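Local atomic coordinates of homospermidine synthase (Legionella pneumophila subsp. pneumophila str. Philadelphia 1, PDB entry 2PH5), a protein that binds NAD and probably acts as a homospermidine synthase, forming the polyamine homospermidine. Residues His165-Ala170 with Leu359-Met364; Ala206-Gln211 with Ala320-Pro325; Ile241-His246 with Cys263-Ser268; Arg269-Val274 with Leu290-Glu295; Val274-Trp279 with Phe467-Asn472. All blocks are in the same frame, centred on the assembly; numbering follows the deposited sequence.

Overall arrangement
Interactions 1 and 2 meet on the mixed sheet, where strands 352-364 and 202-213 are neighbours. Helix 158-176 packs on that sheet in interaction 1, and strand 311-322 pairs with strand 202-213 in interaction 2; their centres lie about 17 Å apart, with the side chains of Leu359 and Glu207 about 6 and 7 Å from the bound NAD. Interactions 3, 4 and 5 have centres about 12 to 14 Å apart, joining strands 238-242, 264-267 and 275-278 to the loop 290-295 and the C-terminal segment 467-472. Along the chain, 165-170 and 359-364 enclose interactions 2, 3 and 4, whereas interaction 5 crosses out to the C-terminus. Interactions 2, 4 and 5 each have residues touching the second subunit.

Interaction 1: His165-Ala170 with Leu359-Met364; sequences HFIKEA and LGVLLM
Val361 points its CB at helix 165-170 and spreads its two methyls over neighbouring helix residues. CG2 meets Phe166 CB at 3.6 Å, while CG1 meets Ile167 CG1 at 3.7 Å, the Ile167 and Val361 side chains crossing at about a right angle. The split follows from the first torsion of Val361 (chi1 -73°), which sets CG1 anti to the carbonyl carbon and CG2 between the backbone N and that carbon. Phe166 carries its ring along the strand toward its earlier residues: CD2 comes within 4.3 Å of Gly360 CA, and CE2 lies 4.1 Å from Leu359 O, both approaches oblique to the ring. One helical turn beyond Phe166, Ala170 sets its CB against the forked end of Leu363, with CD1 and CD2 each 4.0 Å away. Val361 and Leu363, two apart on the strand, thus point to the helix, whereas Leu362 between them points away. No hydrogen bond links the two segments, so the contact is apolar packing between elements whose axes approach to 8.0 Å at 45°. Ile427 of helix 423-430 also touches Phe166, and Tyr371 and Tyr373 of strand 370-378 touch Ala170. Leu359 packs on Ala158 and Asn159, both of which bind NAD, at the start of the same helix. The arrangement is that of a helix laid on one face of a mixed beta sheet, in an alpha/beta domain beside the dinucleotide site.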
# COMPACT_ATOMS: atom_id res chain seq x y z
N HIS A 165 -16.80 24.91 -5.94
CA HIS A 165 -17.65 25.66 -5.02
C HIS A 165 -17.09 25.70 -3.61
O HIS A 165 -17.37 26.63 -2.86
CB HIS A 165 -19.06 25.08 -5.02
CG HIS A 165 -19.69 25.07 -6.37
ND1 HIS A 165 -20.24 23.93 -6.92
CD2 HIS A 165 -19.83 26.04 -7.29
CE1 HIS A 165 -20.68 24.20 -8.14
NE2 HIS A 165 -20.44 25.48 -8.39
N PHE A 166 -16.31 24.69 -3.23
CA PHE A 166 -15.72 24.67 -1.90
C PHE A 166 -14.60 25.71 -1.81
O PHE A 166 -14.42 26.35 -0.77
CB PHE A 166 -15.16 23.29 -1.53
CG PHE A 166 -16.21 22.25 -1.18
CD1 PHE A 166 -17.45 22.63 -0.65
CD2 PHE A 166 -15.94 20.89 -1.32
CE1 PHE A 166 -18.39 21.67 -0.26
CE2 PHE A 166 -16.87 19.91 -0.95
CZ PHE A 166 -18.10 20.30 -0.41
N ILE A 167 -13.87 25.89 -2.90
CA ILE A 167 -12.78 26.87 -2.88
C ILE A 167 -13.33 28.28 -2.67
O ILE A 167 -12.81 29.03 -1.85
CB ILE A 167 -11.95 26.79 -4.18
CG1 ILE A 167 -11.01 25.58 -4.10
CG2 ILE A 167 -11.17 28.09 -4.40
CD1 ILE A 167 -10.23 25.29 -5.37
N LYS A 168 -14.40 28.63 -3.38
CA LYS A 168 -15.00 29.95 -3.23
C LYS A 168 -15.52 30.14 -1.81
O LYS A 168 -15.37 31.20 -1.22
CB LYS A 168 -16.15 30.14 -4.21
CG LYS A 168 -15.76 30.24 -5.66
CD LYS A 168 -17.00 30.35 -6.52
CE LYS A 168 -16.68 30.63 -7.98
NZ LYS A 168 -17.94 30.91 -8.73
N GLU A 169 -16.16 29.11 -1.26
CA GLU A 169 -16.70 29.20 0.08
C GLU A 169 -15.58 29.46 1.08
O GLU A 169 -15.68 30.34 1.93
CB GLU A 169 -17.45 27.91 0.45
CG GLU A 169 -18.16 27.96 1.81
CD GLU A 169 -19.43 28.79 1.82
OE1 GLU A 169 -19.45 29.86 1.17
OE2 GLU A 169 -20.41 28.39 2.48
N ALA A 170 -14.49 28.70 0.95
CA ALA A 170 -13.35 28.85 1.85
C ALA A 170 -12.72 30.23 1.70
O ALA A 170 -12.34 30.86 2.68
CB ALA A 170 -12.31 27.76 1.56
N LEU A 359 -13.91 14.60 1.50
CA LEU A 359 -13.56 15.32 0.29
C LEU A 359 -13.59 16.82 0.59
O LEU A 359 -14.55 17.32 1.15
CB LEU A 359 -14.55 15.01 -0.82
CG LEU A 359 -14.41 15.88 -2.07
CD1 LEU A 359 -13.03 15.67 -2.68
CD2 LEU A 359 -15.51 15.52 -3.10
N GLY A 360 -12.53 17.52 0.21
CA GLY A 360 -12.49 18.95 0.45
C GLY A 360 -11.28 19.62 -0.16
O GLY A 360 -10.49 18.98 -0.86
N VAL A 361 -11.14 20.91 0.10
CA VAL A 361 -10.02 21.70 -0.42
C VAL A 361 -9.21 22.35 0.68
O VAL A 361 -9.75 22.89 1.64
CB VAL A 361 -10.50 22.81 -1.37
CG1 VAL A 361 -10.94 22.20 -2.69
CG2 VAL A 361 -11.65 23.57 -0.73
N LEU A 362 -7.90 22.30 0.52
CA LEU A 362 -7.00 22.87 1.50
C LEU A 362 -6.36 24.12 0.93
O LEU A 362 -5.69 24.06 -0.11
CB LEU A 362 -5.93 21.84 1.85
CG LEU A 362 -4.92 22.14 2.95
CD1 LEU A 362 -5.67 22.41 4.25
CD2 LEU A 362 -3.96 20.94 3.11
N LEU A 363 -6.58 25.26 1.58
CA LEU A 363 -5.96 26.51 1.13
C LEU A 363 -4.83 26.85 2.09
O LEU A 363 -5.06 26.95 3.29
CB LEU A 363 -6.98 27.64 1.12
CG LEU A 363 -7.98 27.55 -0.03
CD1 LEU A 363 -8.86 26.31 0.14
CD2 LEU A 363 -8.82 28.80 -0.06
N MSE A 364 -3.62 26.99 1.57
CA MSE A 364 -2.44 27.31 2.39
C MSE A 364 -1.81 28.65 2.02
O MSE A 364 -1.83 29.05 0.85
CB MSE A 364 -1.39 26.20 2.23
CG MSE A 364 -1.86 24.81 2.64
SE MSE A 364 -1.00 23.39 1.60
CE MSE A 364 -2.31 23.25 0.18

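Interaction 2: Ala206-Gln211 with Ala320-Pro325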
# COMPACT_ATOMS: atom_id res chain seq x y z
N ALA A 206 -7.84 17.90 -1.14
CA ALA A 206 -7.43 16.87 -0.19
C ALA A 206 -8.60 15.97 0.17
O ALA A 206 -9.58 16.42 0.77
CB ALA A 206 -6.84 17.52 1.05
N GLU A 207 -8.48 14.70 -0.19
CA GLU A 207 -9.53 13.73 0.08
C GLU A 207 -8.92 12.49 0.70
O GLU A 207 -7.81 12.07 0.35
CB GLU A 207 -10.27 13.34 -1.21
CG GLU A 207 -11.35 12.29 -1.03
CD GLU A 207 -12.02 11.89 -2.34
OE1 GLU A 207 -11.80 12.58 -3.36
OE2 GLU A 207 -12.79 10.89 -2.35
N GLN A 208 -9.67 11.89 1.62
CA GLN A 208 -9.21 10.69 2.28
C GLN A 208 -10.38 9.75 2.48
O GLN A 208 -11.26 10.01 3.29
CB GLN A 208 -8.56 11.07 3.60
CG GLN A 208 -7.37 10.21 3.94
CD GLN A 208 -6.38 10.96 4.80
OE1 GLN A 208 -5.50 10.36 5.44
NE2 GLN A 208 -6.51 12.29 4.82
N ASP A 209 -10.37 8.66 1.73
CA ASP A 209 -11.42 7.64 1.77
C ASP A 209 -11.01 6.58 2.78
O ASP A 209 -10.00 5.90 2.61
CB ASP A 209 -11.56 6.98 0.39
CG ASP A 209 -12.90 6.30 0.19
OD1 ASP A 209 -13.43 5.67 1.13
OD2 ASP A 209 -13.43 6.37 -0.94
N SER A 210 -11.81 6.44 3.84
CA SER A 210 -11.54 5.46 4.89
C SER A 210 -12.58 4.33 4.89
O SER A 210 -12.68 3.58 5.86
CB SER A 210 -11.52 6.14 6.27
OG SER A 210 -12.78 6.69 6.61
N GLN A 211 -13.36 4.20 3.83
CA GLN A 211 -14.36 3.14 3.80
C GLN A 211 -13.70 1.76 3.75
O GLN A 211 -12.92 1.48 2.84
CB GLN A 211 -15.31 3.35 2.60
CG GLN A 211 -16.00 4.72 2.66
CD GLN A 211 -16.81 5.06 1.42
OE1 GLN A 211 -17.97 4.66 1.29
NE2 GLN A 211 -16.19 5.81 0.50
N ALA A 320 -4.36 15.72 -3.95
CA ALA A 320 -3.65 14.95 -2.91
C ALA A 320 -4.67 13.91 -2.46
O ALA A 320 -5.40 14.11 -1.48
CB ALA A 320 -3.26 15.87 -1.74
N TYR A 321 -4.72 12.80 -3.19
CA TYR A 321 -5.69 11.73 -2.94
C TYR A 321 -5.20 10.52 -2.18
O TYR A 321 -4.10 10.02 -2.40
CB TYR A 321 -6.24 11.24 -4.29
CG TYR A 321 -7.37 10.23 -4.21
CD1 TYR A 321 -7.44 9.17 -5.11
CD2 TYR A 321 -8.42 10.38 -3.30
CE1 TYR A 321 -8.51 8.29 -5.12
CE2 TYR A 321 -9.51 9.50 -3.30
CZ TYR A 321 -9.55 8.46 -4.21
OH TYR A 321 -10.62 7.59 -4.23
N ASN A 322 -6.04 10.04 -1.28
CA ASN A 322 -5.74 8.85 -0.50
C ASN A 322 -7.04 8.05 -0.56
O ASN A 322 -7.99 8.34 0.17
CB ASN A 322 -5.41 9.21 0.94
CG ASN A 322 -4.87 8.03 1.72
OD1 ASN A 322 -4.73 8.09 2.94
ND2 ASN A 322 -4.54 6.95 1.02
N PRO A 323 -7.09 7.05 -1.46
CA PRO A 323 -8.26 6.19 -1.66
C PRO A 323 -8.53 5.26 -0.49
O PRO A 323 -7.79 5.25 0.50
CB PRO A 323 -7.90 5.43 -2.93
CG PRO A 323 -6.44 5.23 -2.77
CD PRO A 323 -5.95 6.58 -2.28
N CYS A 324 -9.60 4.49 -0.59
CA CYS A 324 -9.96 3.56 0.47
C CYS A 324 -8.88 2.49 0.53
O CYS A 324 -8.31 2.11 -0.49
CB CYS A 324 -11.31 2.93 0.18
SG CYS A 324 -11.30 1.91 -1.29
N PRO A 325 -8.57 1.98 1.74
CA PRO A 325 -7.54 0.95 1.87
C PRO A 325 -7.53 -0.14 0.79
O PRO A 325 -6.46 -0.62 0.40
CB PRO A 325 -7.76 0.39 3.29
CG PRO A 325 -9.14 0.87 3.66
CD PRO A 325 -9.24 2.21 3.02
O HOH W 1 -12.76 8.32 -2.77
O HOH W 2 -11.48 4.59 -2.76
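Glu207 and Tyr321 lie side by side and point the same way, with Glu207 CD 3.6 Å from Tyr321 CE2 and the carboxylate and ring planes 55° apart. Their pairing in the parallel register puts both on one face of the sheet, and because each has CG anti to the backbone N the two side chains can run alongside each other. There water 1 joins three groups, Glu207 OE2, Asp209 OD2 and Tyr321 OH, and lies in the plane of the tyrosine ring at its edge. On the other sheet face, Gln208 CG packs 3.7 Å from Asn322 CB. Beneath these side chains the strands run parallel, their axes 5.0 Å apart. Asn322 is held through both backbone polar atoms: its N donates to Glu207 O at 3.1 Å, and its O receives Asp209 N at 2.9 Å in a nearly straight bond (170°). A weaker bond runs from Glu207 N to Ala320 O. At the end of strand 206-209, Asp209 OD1 takes Gln211 N at 3.1 Å, an Asx turn, and also Gln211 NE2 at 2.8 Å. Water 2 accepts from Cys324 N at 2.9 Å. Further out, Tyr319 binds Glu207, Thr225 binds Asp209 OD2 and Trp226 binds Tyr321 OH. The buried polar ends of all three residues are therefore satisfied within one water-linked network, close to NAD-binding Asn159.

Interaction 3: Ile241-His246 with Cys263-Ser268; sequences IGWGTH and CAIYLS
Over one face of the Trp243 indole sits Ile265, whose CD1 lies 3.9 Å from the centroid of the six-membered ring and only 9° off its normal, a clear CH-pi contact. The methyl is displaced toward the rim of the indole as a whole. The CG2 branch of Ile265 lies near Trp243 CE3, on the side nearer the backbone, but its exact place is doubtful. Trp250 meets Trp243 edge-to-face and also touches Ile265, so Ile265 packs against two tryptophans. The Ile265 chain is extended, with chi1 174° and chi2 -173°, and this carries CD1 out over the indole. Ile241 runs alongside Ile265 in the same direction, and farther along its CD1 approaches Leu267 CD2 at 4.2 Å. The backbones hold this face in register. Ile241 and Ile265 form an antiparallel hydrogen-bonded pair, with Ile241 N giving to Ile265 O at 2.9 Å. Gly242 faces Ala264 as a non-hydrogen-bonded pair. Trp243 N then donates to Cys263 O at 2.8 Å, anchoring the residue that carries the indole although it lies past the strand end. On the side of Ala264, helix 295-302 is touched through Ile297. The chemistry divides plainly: backbone amides set the pairing of this antiparallel sheet, while dispersion and CH-pi attraction from Ile265, together with Trp250, help hold the indole.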
# COMPACT_ATOMS: atom_id res chain seq x y z
N ILE A 241 0.33 19.49 -12.56
CA ILE A 241 0.34 20.49 -11.49
C ILE A 241 0.23 21.95 -11.94
O ILE A 241 0.92 22.37 -12.86
CB ILE A 241 1.63 20.35 -10.67
CG1 ILE A 241 1.88 18.88 -10.32
CG2 ILE A 241 1.53 21.19 -9.41
CD1 ILE A 241 3.27 18.62 -9.78
N GLY A 242 -0.64 22.70 -11.28
CA GLY A 242 -0.78 24.12 -11.59
C GLY A 242 0.39 24.80 -10.90
O GLY A 242 0.48 24.78 -9.67
N TRP A 243 1.30 25.38 -11.67
CA TRP A 243 2.48 26.02 -11.08
C TRP A 243 2.21 27.40 -10.48
O TRP A 243 1.87 28.33 -11.20
CB TRP A 243 3.60 26.12 -12.10
CG TRP A 243 4.97 26.03 -11.48
CD1 TRP A 243 6.04 26.84 -11.73
CD2 TRP A 243 5.42 25.05 -10.53
NE1 TRP A 243 7.13 26.42 -11.01
CE2 TRP A 243 6.78 25.33 -10.26
CE3 TRP A 243 4.81 23.97 -9.89
CZ2 TRP A 243 7.54 24.56 -9.38
CZ3 TRP A 243 5.56 23.20 -9.01
CH2 TRP A 243 6.92 23.50 -8.76
N GLY A 244 2.36 27.51 -9.16
CA GLY A 244 2.13 28.78 -8.51
C GLY A 244 3.31 29.73 -8.65
O GLY A 244 4.45 29.29 -8.75
N THR A 245 3.03 31.03 -8.67
CA THR A 245 4.09 32.03 -8.80
C THR A 245 5.04 32.10 -7.60
O THR A 245 6.12 32.68 -7.72
CB THR A 245 3.49 33.43 -9.05
OG1 THR A 245 2.34 33.62 -8.21
CG2 THR A 245 3.06 33.58 -10.50
N HIS A 246 4.67 31.52 -6.47
CA HIS A 246 5.55 31.55 -5.30
C HIS A 246 6.63 30.49 -5.37
O HIS A 246 7.69 30.65 -4.76
CB HIS A 246 4.77 31.35 -4.00
CG HIS A 246 4.48 29.91 -3.69
ND1 HIS A 246 3.58 29.16 -4.42
CD2 HIS A 246 5.03 29.07 -2.78
CE1 HIS A 246 3.59 27.92 -3.96
NE2 HIS A 246 4.46 27.84 -2.97
N CYS A 263 -0.03 27.45 -17.51
CA CYS A 263 -0.05 27.32 -16.05
C CYS A 263 0.36 25.94 -15.52
O CYS A 263 0.73 25.81 -14.36
CB CYS A 263 -1.45 27.61 -15.52
SG CYS A 263 -2.63 26.29 -15.92
N ALA A 264 0.28 24.91 -16.37
CA ALA A 264 0.59 23.55 -15.94
C ALA A 264 2.02 23.08 -16.10
O ALA A 264 2.75 23.48 -17.02
CB ALA A 264 -0.34 22.56 -16.63
N ILE A 265 2.40 22.20 -15.19
CA ILE A 265 3.72 21.62 -15.18
C ILE A 265 3.47 20.12 -15.07
O ILE A 265 2.47 19.69 -14.50
CB ILE A 265 4.53 22.15 -13.98
CG1 ILE A 265 5.87 21.43 -13.87
CG2 ILE A 265 3.73 21.99 -12.69
CD1 ILE A 265 6.63 21.80 -12.61
N TYR A 266 4.35 19.32 -15.64
CA TYR A 266 4.17 17.88 -15.58
C TYR A 266 5.39 17.21 -14.99
O TYR A 266 6.46 17.81 -14.90
CB TYR A 266 3.87 17.31 -16.97
CG TYR A 266 2.57 17.83 -17.54
CD1 TYR A 266 2.48 19.13 -18.04
CD2 TYR A 266 1.40 17.06 -17.50
CE1 TYR A 266 1.26 19.65 -18.48
CE2 TYR A 266 0.19 17.58 -17.93
CZ TYR A 266 0.12 18.87 -18.42
OH TYR A 266 -1.08 19.39 -18.82
N LEU A 267 5.21 15.97 -14.56
CA LEU A 267 6.28 15.19 -13.98
C LEU A 267 6.37 13.90 -14.79
O LEU A 267 5.36 13.39 -15.27
CB LEU A 267 5.96 14.89 -12.52
CG LEU A 267 6.69 15.67 -11.41
CD1 LEU A 267 6.73 17.15 -11.71
CD2 LEU A 267 5.99 15.40 -10.09
N SER A 268 7.59 13.39 -14.98
CA SER A 268 7.78 12.16 -15.74
C SER A 268 6.99 11.00 -15.13
O SER A 268 6.11 10.43 -15.77
CB SER A 268 9.27 11.78 -15.79
OG SER A 268 10.06 12.88 -16.22

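Interaction 4: Arg269-Val274 with Leu290-Glu295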
# COMPACT_ATOMS: atom_id res chain seq x y z
N ARG A 269 7.32 10.66 -13.89
CA ARG A 269 6.66 9.57 -13.17
C ARG A 269 5.13 9.64 -13.24
O ARG A 269 4.55 10.72 -13.34
CB ARG A 269 7.13 9.60 -11.72
CG ARG A 269 8.65 9.62 -11.60
CD ARG A 269 9.12 9.62 -10.17
NE ARG A 269 8.70 8.42 -9.46
CZ ARG A 269 9.06 8.13 -8.22
NH1 ARG A 269 9.86 8.95 -7.54
NH2 ARG A 269 8.63 7.01 -7.65
N PRO A 270 4.45 8.47 -13.21
CA PRO A 270 2.98 8.41 -13.26
C PRO A 270 2.44 9.04 -11.98
O PRO A 270 3.07 8.96 -10.93
CB PRO A 270 2.68 6.91 -13.31
CG PRO A 270 3.91 6.32 -13.90
CD PRO A 270 5.03 7.12 -13.27
N SER A 271 1.26 9.66 -12.07
CA SER A 271 0.67 10.33 -10.91
C SER A 271 0.56 9.41 -9.69
O SER A 271 0.78 9.84 -8.54
CB SER A 271 -0.69 10.93 -11.27
OG SER A 271 -1.68 9.94 -11.49
N ALA A 272 0.24 8.14 -9.93
CA ALA A 272 0.13 7.16 -8.85
C ALA A 272 1.50 6.84 -8.25
O ALA A 272 1.61 6.12 -7.25
CB ALA A 272 -0.52 5.87 -9.38
N GLY A 273 2.56 7.38 -8.85
CA GLY A 273 3.90 7.14 -8.35
C GLY A 273 4.50 8.37 -7.67
O GLY A 273 5.69 8.40 -7.36
N VAL A 274 3.67 9.38 -7.46
CA VAL A 274 4.08 10.63 -6.81
C VAL A 274 3.22 10.86 -5.56
O VAL A 274 1.99 10.85 -5.63
CB VAL A 274 3.87 11.85 -7.75
CG1 VAL A 274 4.52 13.08 -7.14
CG2 VAL A 274 4.44 11.56 -9.13
N LEU A 290 -0.62 12.01 -5.93
CA LEU A 290 -0.81 13.22 -6.73
C LEU A 290 -1.51 12.86 -8.05
O LEU A 290 -1.01 13.16 -9.13
CB LEU A 290 0.54 13.90 -6.97
CG LEU A 290 0.69 15.22 -7.75
CD1 LEU A 290 -0.52 16.11 -7.63
CD2 LEU A 290 1.93 15.93 -7.23
N ILE A 291 -2.66 12.20 -7.92
CA ILE A 291 -3.49 11.79 -9.04
C ILE A 291 -3.90 13.00 -9.85
O ILE A 291 -4.36 14.00 -9.30
CB ILE A 291 -4.77 11.06 -8.55
CG1 ILE A 291 -4.61 9.54 -8.68
CG2 ILE A 291 -5.97 11.46 -9.39
CD1 ILE A 291 -3.50 8.98 -7.88
N THR A 292 -3.76 12.91 -11.16
CA THR A 292 -4.11 14.00 -12.05
C THR A 292 -5.62 14.23 -12.18
O THR A 292 -6.42 13.36 -11.83
CB THR A 292 -3.55 13.70 -13.45
OG1 THR A 292 -4.27 12.60 -14.01
CG2 THR A 292 -2.08 13.33 -13.36
N HIS A 293 -6.01 15.42 -12.65
CA HIS A 293 -7.44 15.72 -12.88
C HIS A 293 -7.68 16.82 -13.90
O HIS A 293 -6.75 17.48 -14.38
CB HIS A 293 -8.16 16.05 -11.57
CG HIS A 293 -9.13 14.99 -11.13
ND1 HIS A 293 -10.30 14.72 -11.81
CD2 HIS A 293 -9.11 14.14 -10.07
CE1 HIS A 293 -10.95 13.75 -11.19
NE2 HIS A 293 -10.25 13.38 -10.14
N ALA A 294 -8.95 17.03 -14.24
CA ALA A 294 -9.32 18.04 -15.23
C ALA A 294 -9.35 19.45 -14.67
O ALA A 294 -8.71 20.36 -15.20
CB ALA A 294 -10.67 17.69 -15.85
N GLU A 295 -10.11 19.62 -13.59
CA GLU A 295 -10.27 20.92 -12.95
C GLU A 295 -9.00 21.52 -12.34
O GLU A 295 -9.08 22.42 -11.50
CB GLU A 295 -11.36 20.83 -11.87
CG GLU A 295 -12.54 21.79 -12.09
CD GLU A 295 -13.59 21.72 -10.98
OE1 GLU A 295 -14.55 22.51 -11.03
OE2 GLU A 295 -13.45 20.89 -10.07
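One backbone hydrogen bond joins the segments: Leu290 N donates to Val274 O at 2.9 Å and 164°. Val274 and Leu290 also pack through their side chains, which lie side by side pointing the same way, CG1 of Val274 being 3.9 Å from CD2 of Leu290. Two further touches are van der Waals contacts: Ser271 offers its CB to Thr292 CG2 at 3.5 Å, and Ile291 turns its CD1 back to Ala272 CA at 4.2 Å. With chi1 at 70°, Ser271 OG sits between its backbone N and carbonyl carbon; it rests 3.6 Å from Ile291 CA and hydrogen-bonds to Glu234 O. Within 269-274, a 3-10 turn is closed by Gly273 N to Pro270 O at 2.7 Å. The contact joins the loop before strand 275-278 to the one after its antiparallel partner 286-289. Strand 238-242 packs on it through Ala239, Glu240 and Ile241, and strand 311-322 through His318 and Tyr319; Tyr454 of the second subunit touches Pro270.

Interaction 5: Val274-Trp279 with Phe467-Asn472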
# COMPACT_ATOMS: atom_id res chain seq x y z
N VAL A 274 3.67 9.38 -7.46
CA VAL A 274 4.08 10.63 -6.81
C VAL A 274 3.22 10.86 -5.56
O VAL A 274 1.99 10.85 -5.63
CB VAL A 274 3.87 11.85 -7.75
CG1 VAL A 274 4.52 13.08 -7.14
CG2 VAL A 274 4.44 11.56 -9.13
N MSE A 275 3.87 11.07 -4.42
CA MSE A 275 3.15 11.32 -3.18
C MSE A 275 3.34 12.79 -2.77
O MSE A 275 4.40 13.38 -2.99
CB MSE A 275 3.69 10.42 -2.07
CG MSE A 275 3.69 8.93 -2.38
SE MSE A 275 1.93 8.23 -2.77
CE MSE A 275 1.15 8.32 -1.00
N VAL A 276 2.32 13.37 -2.16
CA VAL A 276 2.40 14.74 -1.70
C VAL A 276 1.86 14.80 -0.28
O VAL A 276 0.96 14.05 0.09
CB VAL A 276 1.58 15.69 -2.59
CG1 VAL A 276 2.36 16.05 -3.86
CG2 VAL A 276 0.27 15.04 -2.95
N ARG A 277 2.43 15.70 0.52
CA ARG A 277 2.04 15.90 1.91
C ARG A 277 0.86 16.87 1.99
O ARG A 277 0.97 18.02 1.58
CB ARG A 277 3.22 16.49 2.69
CG ARG A 277 4.43 15.58 2.81
CD ARG A 277 5.58 16.22 3.59
NE ARG A 277 6.66 15.27 3.83
CZ ARG A 277 7.66 15.03 3.00
NH1 ARG A 277 7.75 15.68 1.84
NH2 ARG A 277 8.57 14.11 3.30
N SER A 278 -0.26 16.41 2.52
CA SER A 278 -1.43 17.26 2.64
C SER A 278 -2.09 17.08 4.02
O SER A 278 -1.51 16.48 4.92
CB SER A 278 -2.42 16.96 1.51
OG SER A 278 -3.44 17.93 1.45
N TRP A 279 -3.30 17.60 4.18
CA TRP A 279 -3.97 17.52 5.47
C TRP A 279 -5.47 17.37 5.37
O TRP A 279 -6.11 17.93 4.48
CB TRP A 279 -3.65 18.77 6.28
CG TRP A 279 -4.16 18.72 7.67
CD1 TRP A 279 -3.51 18.23 8.76
CD2 TRP A 279 -5.42 19.21 8.14
NE1 TRP A 279 -4.28 18.38 9.89
CE2 TRP A 279 -5.46 18.98 9.54
CE3 TRP A 279 -6.52 19.83 7.52
CZ2 TRP A 279 -6.56 19.35 10.33
CZ3 TRP A 279 -7.61 20.19 8.31
CH2 TRP A 279 -7.62 19.95 9.70
N PHE A 467 8.69 21.98 -3.12
CA PHE A 467 9.91 21.29 -2.75
C PHE A 467 9.74 20.55 -1.41
O PHE A 467 10.33 19.48 -1.20
CB PHE A 467 11.05 22.32 -2.66
CG PHE A 467 12.42 21.72 -2.55
CD1 PHE A 467 13.01 21.09 -3.64
CD2 PHE A 467 13.14 21.83 -1.37
CE1 PHE A 467 14.31 20.58 -3.55
CE2 PHE A 467 14.43 21.32 -1.26
CZ PHE A 467 15.02 20.69 -2.35
N ASN A 468 8.93 21.11 -0.50
CA ASN A 468 8.70 20.48 0.81
C ASN A 468 7.51 19.52 0.81
O ASN A 468 7.48 18.56 1.59
CB ASN A 468 8.43 21.54 1.89
CG ASN A 468 9.58 22.50 2.09
OD1 ASN A 468 10.74 22.09 2.27
ND2 ASN A 468 9.28 23.79 2.05
N ILE A 469 6.53 19.78 -0.04
CA ILE A 469 5.33 18.96 -0.10
C ILE A 469 5.55 17.62 -0.80
O ILE A 469 5.12 16.57 -0.30
CB ILE A 469 4.17 19.75 -0.74
CG1 ILE A 469 3.82 20.92 0.18
CG2 ILE A 469 2.96 18.84 -0.96
CD1 ILE A 469 3.02 22.03 -0.47
N ARG A 470 6.23 17.63 -1.94
CA ARG A 470 6.48 16.38 -2.64
C ARG A 470 7.42 15.48 -1.84
O ARG A 470 8.52 15.87 -1.48
CB ARG A 470 7.10 16.62 -4.01
CG ARG A 470 7.25 15.32 -4.76
CD ARG A 470 8.19 15.47 -5.89
NE ARG A 470 8.36 14.24 -6.64
CZ ARG A 470 8.93 14.19 -7.83
NH1 ARG A 470 9.06 13.03 -8.47
NH2 ARG A 470 9.37 15.31 -8.39
N VAL A 471 6.96 14.26 -1.59
CA VAL A 471 7.74 13.28 -0.85
C VAL A 471 8.84 12.73 -1.74
O VAL A 471 8.63 11.78 -2.49
CB VAL A 471 6.83 12.13 -0.37
CG1 VAL A 471 7.64 11.08 0.38
CG2 VAL A 471 5.74 12.70 0.52
N ASN A 472 10.02 13.34 -1.66
CA ASN A 472 11.16 12.90 -2.46
C ASN A 472 11.89 11.74 -1.80
O ASN A 472 12.36 11.84 -0.66
CB ASN A 472 12.14 14.05 -2.69
CG ASN A 472 11.73 14.96 -3.86
OD1 ASN A 472 10.70 15.64 -3.80
ND2 ASN A 472 12.54 14.96 -4.91
O HOH W 3 6.52 10.74 -4.30
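A single backbone bridge, Val276 with Arg470 (CA to CA 4.5 Å), joins strand 275-278 to the chain just after the C-terminal helix 466-469. Two hydrogen bonds flank it: Val471 N to Met275 O at 3.0 Å, and Arg277 N to Ile469 O at 2.9 Å. Water 3 adds a further link, accepting from Met275 N and donating to Val471 O. Arg277 supplies the main side-chain contact. Extended from CG to NE, it crosses Val471 at about a right angle, so that Val471 CG2 lies 3.8 Å above the guanidinium plane, over its centre. Arg277 NH1 reaches Asn468 O at 2.9 Å in a weak, bent bond (122°), a cation meeting a carbonyl at the helix end. Apolar packing flanks this group: Val276 CB meets Ile469 CG2 at 3.8 Å, and Met275, a selenomethionine, brings its CB to Val471 CB at 4.0 Å. The remaining guanidinium nitrogens of Arg277 form salt bridges, NH2 with Glu456 and NE with Glu338 of the second subunit, whereas Arg470 pairs with Asp253. Strand 311-322 packs on Val276 through His318 and Ala320, and Phe332 of the second subunit lies against Met275. The bridge and its flanking bonds place 467-472 along one edge of strand 275-278, while strand 286-289 hydrogen-bonds along the other.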